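Local coordinates for putative acetoin utilization protein, acetoin dehydrogenase (Thermus thermophilus, PDB 5AWE), which is of unknown function but combines a pair of CBS domains with an ACT domain, modules that in other proteins often bind small regulatory ligands, at residues V85-A97 with L109-I121. Residues are numbered along the deposited sequence; the frame is centred on the assembly and turned at random.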
loop_
_atom_site.group_PDB
_atom_site.type_symbol
_atom_site.label_atom_id
_atom_site.label_comp_id
_atom_site.label_asym_id
_atom_site.label_seq_id
_atom_site.Cartn_x
_atom_site.Cartn_y
_atom_site.Cartn_z
ATOM N N VAL A 85 -23.332 -5.829 -19.240
ATOM C CA VAL A 85 -24.018 -5.407 -18.020
ATOM C C VAL A 85 -25.454 -5.928 -17.986
ATOM O O VAL A 85 -26.181 -5.820 -18.969
ATOM C CB VAL A 85 -24.061 -3.869 -17.903
ATOM C CG1 VAL A 85 -24.657 -3.471 -16.560
ATOM C CG2 VAL A 85 -22.663 -3.288 -18.072
ATOM N N VAL A 86 -25.863 -6.491 -16.854
ATOM C CA VAL A 86 -27.247 -6.925 -16.698
ATOM C C VAL A 86 -28.081 -5.733 -16.235
ATOM O O VAL A 86 -27.736 -5.063 -15.260
ATOM C CB VAL A 86 -27.380 -8.078 -15.658
ATOM C CG1 VAL A 86 -26.390 -9.199 -15.980
ATOM C CG2 VAL A 86 -27.149 -7.557 -14.262
ATOM N N THR A 87 -29.177 -5.471 -16.942
ATOM C CA THR A 87 -30.014 -4.314 -16.652
ATOM C C THR A 87 -31.500 -4.689 -16.585
ATOM O O THR A 87 -31.885 -5.800 -16.940
ATOM C CB THR A 87 -29.825 -3.247 -17.722
ATOM O OG1 THR A 87 -30.309 -3.740 -18.979
ATOM C CG2 THR A 87 -28.352 -2.910 -17.859
ATOM N N VAL A 88 -32.318 -3.757 -16.107
ATOM C CA VAL A 88 -33.771 -3.872 -16.183
ATOM C C VAL A 88 -34.371 -2.610 -16.779
ATOM O O VAL A 88 -33.817 -1.514 -16.632
ATOM C CB VAL A 88 -34.420 -4.068 -14.795
ATOM C CG1 VAL A 88 -34.733 -5.525 -14.565
ATOM C CG2 VAL A 88 -33.503 -3.536 -13.715
ATOM N N GLU A 89 -35.515 -2.765 -17.437
ATOM C CA GLU A 89 -36.234 -1.625 -17.990
ATOM C C GLU A 89 -36.972 -0.905 -16.869
ATOM O O GLU A 89 -37.487 -1.536 -15.950
ATOM C CB GLU A 89 -37.234 -2.093 -19.048
ATOM C CG GLU A 89 -36.807 -3.354 -19.789
ATOM C CD GLU A 89 -37.107 -4.624 -19.000
ATOM O OE1 GLU A 89 -38.282 -5.051 -18.987
ATOM O OE2 GLU A 89 -36.173 -5.196 -18.395
ATOM N N ALA A 90 -37.014 0.419 -16.943
ATOM C CA ALA A 90 -37.703 1.214 -15.935
ATOM C C ALA A 90 -39.146 0.729 -15.741
ATOM O O ALA A 90 -39.647 0.673 -14.615
ATOM C CB ALA A 90 -37.693 2.686 -16.346
ATOM N N ASP A 91 -39.799 0.366 -16.841
ATOM C CA ASP A 91 -41.217 0.028 -16.821
ATOM C C ASP A 91 -41.458 -1.432 -16.502
ATOM O O ASP A 91 -42.575 -1.916 -16.621
ATOM C CB ASP A 91 -41.866 0.349 -18.171
ATOM C CG ASP A 91 -41.380 -0.565 -19.281
ATOM O OD1 ASP A 91 -41.359 -1.796 -19.076
ATOM O OD2 ASP A 91 -41.020 -0.053 -20.362
ATOM N N ALA A 92 -40.411 -2.142 -16.108
ATOM C CA ALA A 92 -40.545 -3.555 -15.783
ATOM C C ALA A 92 -41.148 -3.743 -14.398
ATOM O O ALA A 92 -41.107 -2.836 -13.557
ATOM C CB ALA A 92 -39.191 -4.231 -15.845
ATOM N N PRO A 93 -41.753 -4.916 -14.149
ATOM C CA PRO A 93 -42.324 -5.109 -12.813
ATOM C C PRO A 93 -41.184 -5.184 -11.799
ATOM O O PRO A 93 -40.110 -5.709 -12.098
ATOM C CB PRO A 93 -43.097 -6.425 -12.923
ATOM C CG PRO A 93 -42.528 -7.114 -14.118
ATOM C CD PRO A 93 -42.043 -6.043 -15.052
ATOM N N LEU A 94 -41.415 -4.641 -10.611
ATOM C CA LEU A 94 -40.409 -4.640 -9.573
ATOM C C LEU A 94 -39.795 -6.041 -9.445
ATOM O O LEU A 94 -38.571 -6.171 -9.348
ATOM C CB LEU A 94 -41.041 -4.174 -8.250
ATOM C CG LEU A 94 -40.164 -3.969 -7.007
ATOM C CD1 LEU A 94 -39.852 -5.315 -6.368
ATOM C CD2 LEU A 94 -38.875 -3.216 -7.388
ATOM N N GLU A 95 -40.637 -7.077 -9.493
ATOM C CA GLU A 95 -40.204 -8.464 -9.258
ATOM C C GLU A 95 -39.117 -8.947 -10.227
ATOM O O GLU A 95 -38.359 -9.871 -9.913
ATOM C CB GLU A 95 -41.399 -9.437 -9.336
ATOM C CG GLU A 95 -42.571 -9.100 -8.421
ATOM C CD GLU A 95 -43.662 -8.310 -9.133
ATOM O OE1 GLU A 95 -44.711 -8.901 -9.440
ATOM O OE2 GLU A 95 -43.478 -7.098 -9.385
ATOM N N LYS A 96 -39.039 -8.327 -11.398
ATOM C CA LYS A 96 -38.038 -8.711 -12.385
ATOM C C LYS A 96 -36.641 -8.372 -11.866
ATOM O O LYS A 96 -35.693 -9.138 -12.041
ATOM C CB LYS A 96 -38.287 -7.979 -13.707
ATOM C CG LYS A 96 -37.764 -8.717 -14.927
ATOM C CD LYS A 96 -37.753 -7.808 -16.151
ATOM C CE LYS A 96 -37.698 -8.598 -17.456
ATOM N NZ LYS A 96 -39.065 -8.919 -17.962
ATOM N N ALA A 97 -36.523 -7.223 -11.213
ATOM C CA ALA A 97 -35.246 -6.802 -10.668
ATOM C C ALA A 97 -34.787 -7.812 -9.625
ATOM O O ALA A 97 -33.634 -8.249 -9.647
ATOM C CB ALA A 97 -35.368 -5.406 -10.044
ATOM N N LEU A 109 -28.418 -2.824 -9.994
ATOM C CA LEU A 109 -28.892 -3.024 -11.354
ATOM C C LEU A 109 -29.141 -1.695 -12.059
ATOM O O LEU A 109 -29.963 -0.887 -11.617
ATOM C CB LEU A 109 -30.199 -3.817 -11.311
ATOM C CG LEU A 109 -30.383 -5.126 -12.079
ATOM C CD1 LEU A 109 -29.155 -6.015 -11.941
ATOM C CD2 LEU A 109 -31.627 -5.828 -11.523
ATOM N N PRO A 110 -28.420 -1.437 -13.153
ATOM C CA PRO A 110 -28.655 -0.172 -13.853
ATOM C C PRO A 110 -30.076 -0.214 -14.425
ATOM O O PRO A 110 -30.520 -1.257 -14.908
ATOM C CB PRO A 110 -27.589 -0.165 -14.953
ATOM C CG PRO A 110 -26.521 -1.088 -14.445
ATOM C CD PRO A 110 -27.252 -2.156 -13.679
ATOM N N VAL A 111 -30.793 0.901 -14.360
ATOM C CA VAL A 111 -32.142 0.926 -14.897
ATOM C C VAL A 111 -32.156 1.694 -16.202
ATOM O O VAL A 111 -31.583 2.778 -16.309
ATOM C CB VAL A 111 -33.149 1.568 -13.911
ATOM C CG1 VAL A 111 -34.553 1.538 -14.510
ATOM C CG2 VAL A 111 -33.122 0.822 -12.577
HETATM N N MSE A 112 -32.812 1.112 -17.195
HETATM C CA MSE A 112 -32.739 1.611 -18.559
HETATM C C MSE A 112 -34.110 1.996 -19.091
HETATM O O MSE A 112 -35.136 1.513 -18.616
HETATM C CB MSE A 112 -32.135 0.541 -19.475
HETATM C CG MSE A 112 -30.765 0.050 -19.034
HETATM SE SE MSE A 112 -29.554 1.377 -19.068
HETATM C CE MSE A 112 -29.548 1.756 -20.785
ATOM N N GLU A 113 -34.114 2.877 -20.082
ATOM C CA GLU A 113 -35.209 2.945 -21.039
ATOM C C GLU A 113 -34.646 2.611 -22.419
ATOM O O GLU A 113 -34.077 3.463 -23.108
ATOM C CB GLU A 113 -35.836 4.336 -21.027
ATOM C CG GLU A 113 -36.562 4.646 -19.729
ATOM C CD GLU A 113 -37.105 6.050 -19.687
ATOM O OE1 GLU A 113 -37.100 6.716 -20.743
ATOM O OE2 GLU A 113 -37.535 6.490 -18.599
ATOM N N GLY A 114 -34.789 1.350 -22.806
ATOM C CA GLY A 114 -34.094 0.876 -23.983
ATOM C C GLY A 114 -32.600 1.096 -23.848
ATOM O O GLY A 114 -31.930 0.454 -23.039
ATOM N N GLU A 115 -32.076 2.016 -24.648
ATOM C CA GLU A 115 -30.644 2.259 -24.691
ATOM C C GLU A 115 -30.230 3.339 -23.694
ATOM O O GLU A 115 -29.056 3.441 -23.339
ATOM C CB GLU A 115 -30.239 2.658 -26.112
ATOM C CG GLU A 115 -29.038 1.895 -26.671
ATOM C CD GLU A 115 -29.300 0.407 -26.874
ATOM O OE1 GLU A 115 -28.472 -0.252 -27.546
ATOM O OE2 GLU A 115 -30.323 -0.107 -26.365
ATOM N N ARG A 116 -31.189 4.140 -23.237
ATOM C CA ARG A 116 -30.889 5.219 -22.295
ATOM C C ARG A 116 -30.837 4.773 -20.826
ATOM O O ARG A 116 -31.501 3.810 -20.437
ATOM C CB ARG A 116 -31.919 6.336 -22.443
ATOM C CG ARG A 116 -31.552 7.591 -21.687
ATOM C CD ARG A 116 -32.782 8.434 -21.432
ATOM N NE ARG A 116 -32.650 9.788 -21.970
ATOM C CZ ARG A 116 -31.924 10.748 -21.409
ATOM N NH1 ARG A 116 -31.253 10.498 -20.294
ATOM N NH2 ARG A 116 -31.890 11.960 -21.949
ATOM N N LEU A 117 -30.056 5.486 -20.015
ATOM C CA LEU A 117 -29.922 5.185 -18.589
ATOM C C LEU A 117 -30.715 6.194 -17.764
ATOM O O LEU A 117 -30.496 7.402 -17.879
ATOM C CB LEU A 117 -28.442 5.228 -18.175
ATOM C CG LEU A 117 -28.072 5.065 -16.693
ATOM C CD1 LEU A 117 -28.424 3.663 -16.220
ATOM C CD2 LEU A 117 -26.584 5.316 -16.493
ATOM N N VAL A 118 -31.629 5.697 -16.930
ATOM C CA VAL A 118 -32.516 6.569 -16.164
ATOM C C VAL A 118 -32.342 6.471 -14.649
ATOM O O VAL A 118 -32.766 7.361 -13.910
ATOM C CB VAL A 118 -33.992 6.288 -16.493
ATOM C CG1 VAL A 118 -34.261 6.586 -17.964
ATOM C CG2 VAL A 118 -34.330 4.841 -16.169
ATOM N N GLY A 119 -31.721 5.395 -14.183
ATOM C CA GLY A 119 -31.464 5.277 -12.761
ATOM C C GLY A 119 -30.814 3.972 -12.341
ATOM O O GLY A 119 -30.273 3.222 -13.159
ATOM N N ILE A 120 -30.868 3.697 -11.045
ATOM C CA ILE A 120 -30.265 2.490 -10.522
ATOM C C ILE A 120 -31.120 1.925 -9.385
ATOM O O ILE A 120 -31.600 2.669 -8.531
ATOM C CB ILE A 120 -28.830 2.800 -10.046
ATOM C CG1 ILE A 120 -28.039 1.508 -9.886
ATOM C CG2 ILE A 120 -28.863 3.590 -8.749
ATOM C CD1 ILE A 120 -26.600 1.670 -10.279
ATOM N N ILE A 121 -31.332 0.614 -9.389
ATOM C CA ILE A 121 -32.128 -0.025 -8.341
ATOM C C ILE A 121 -31.318 -1.105 -7.622
ATOM O O ILE A 121 -30.658 -1.941 -8.256
ATOM C CB ILE A 121 -33.434 -0.641 -8.920
ATOM C CG1 ILE A 121 -34.293 -1.217 -7.786
ATOM C CG2 ILE A 121 -33.098 -1.722 -9.939
ATOM C CD1 ILE A 121 -35.718 -1.600 -8.207
#
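The amide of Ala90 donates to Met112 O over 2.7 Å, while the CA of Glu89 approaches the same oxygen with a C-H contact. One step back, Val88 O takes the amide of Met112 at 2.9 Å, and a weak, longer bond from Val88 N to Pro110 O completes the parallel pairing of 88-89 with 109-113. Residue 112 is a selenomethionine; its CG lies against Thr87 CB at 3.7 Å. Val88 and Val111 point to the opposite face from Glu89 and Met112, and their contacts there are apolar. Leu109 divides its two methyls: CD1 presses on Val86 CG2 (3.4 Å), while CD2 meets Val88 CG2 at 3.7 Å and also touches Ala97 on the helix. With an alanine here, Val86, Val88 and Ala97 would probably lose both methyls, opening a gap between strand and helix. On the adjoining antiparallel strand, beside Leu109, Ile121 has CG1 anti to the backbone N (chi1 -176°) and its chain extended beyond, and CD1 reaches Leu94 CD2 at 3.6 Å. Val111 CG1 packs on Ala90, and Val118 and Gly119 form a classic beta bulge opposite Val111. The contact joins strands 88-89 and 108-113 of a beta-alpha-beta unit in the second CBS domain, with 116-122 antiparallel beside 108-113; connecting helix 94-103 touches Val88 and Leu109 through Leu100, helix 123-133 packs on Leu94 and Ile121, and Leu43 of strand 42-48 touches Thr87 and Met112.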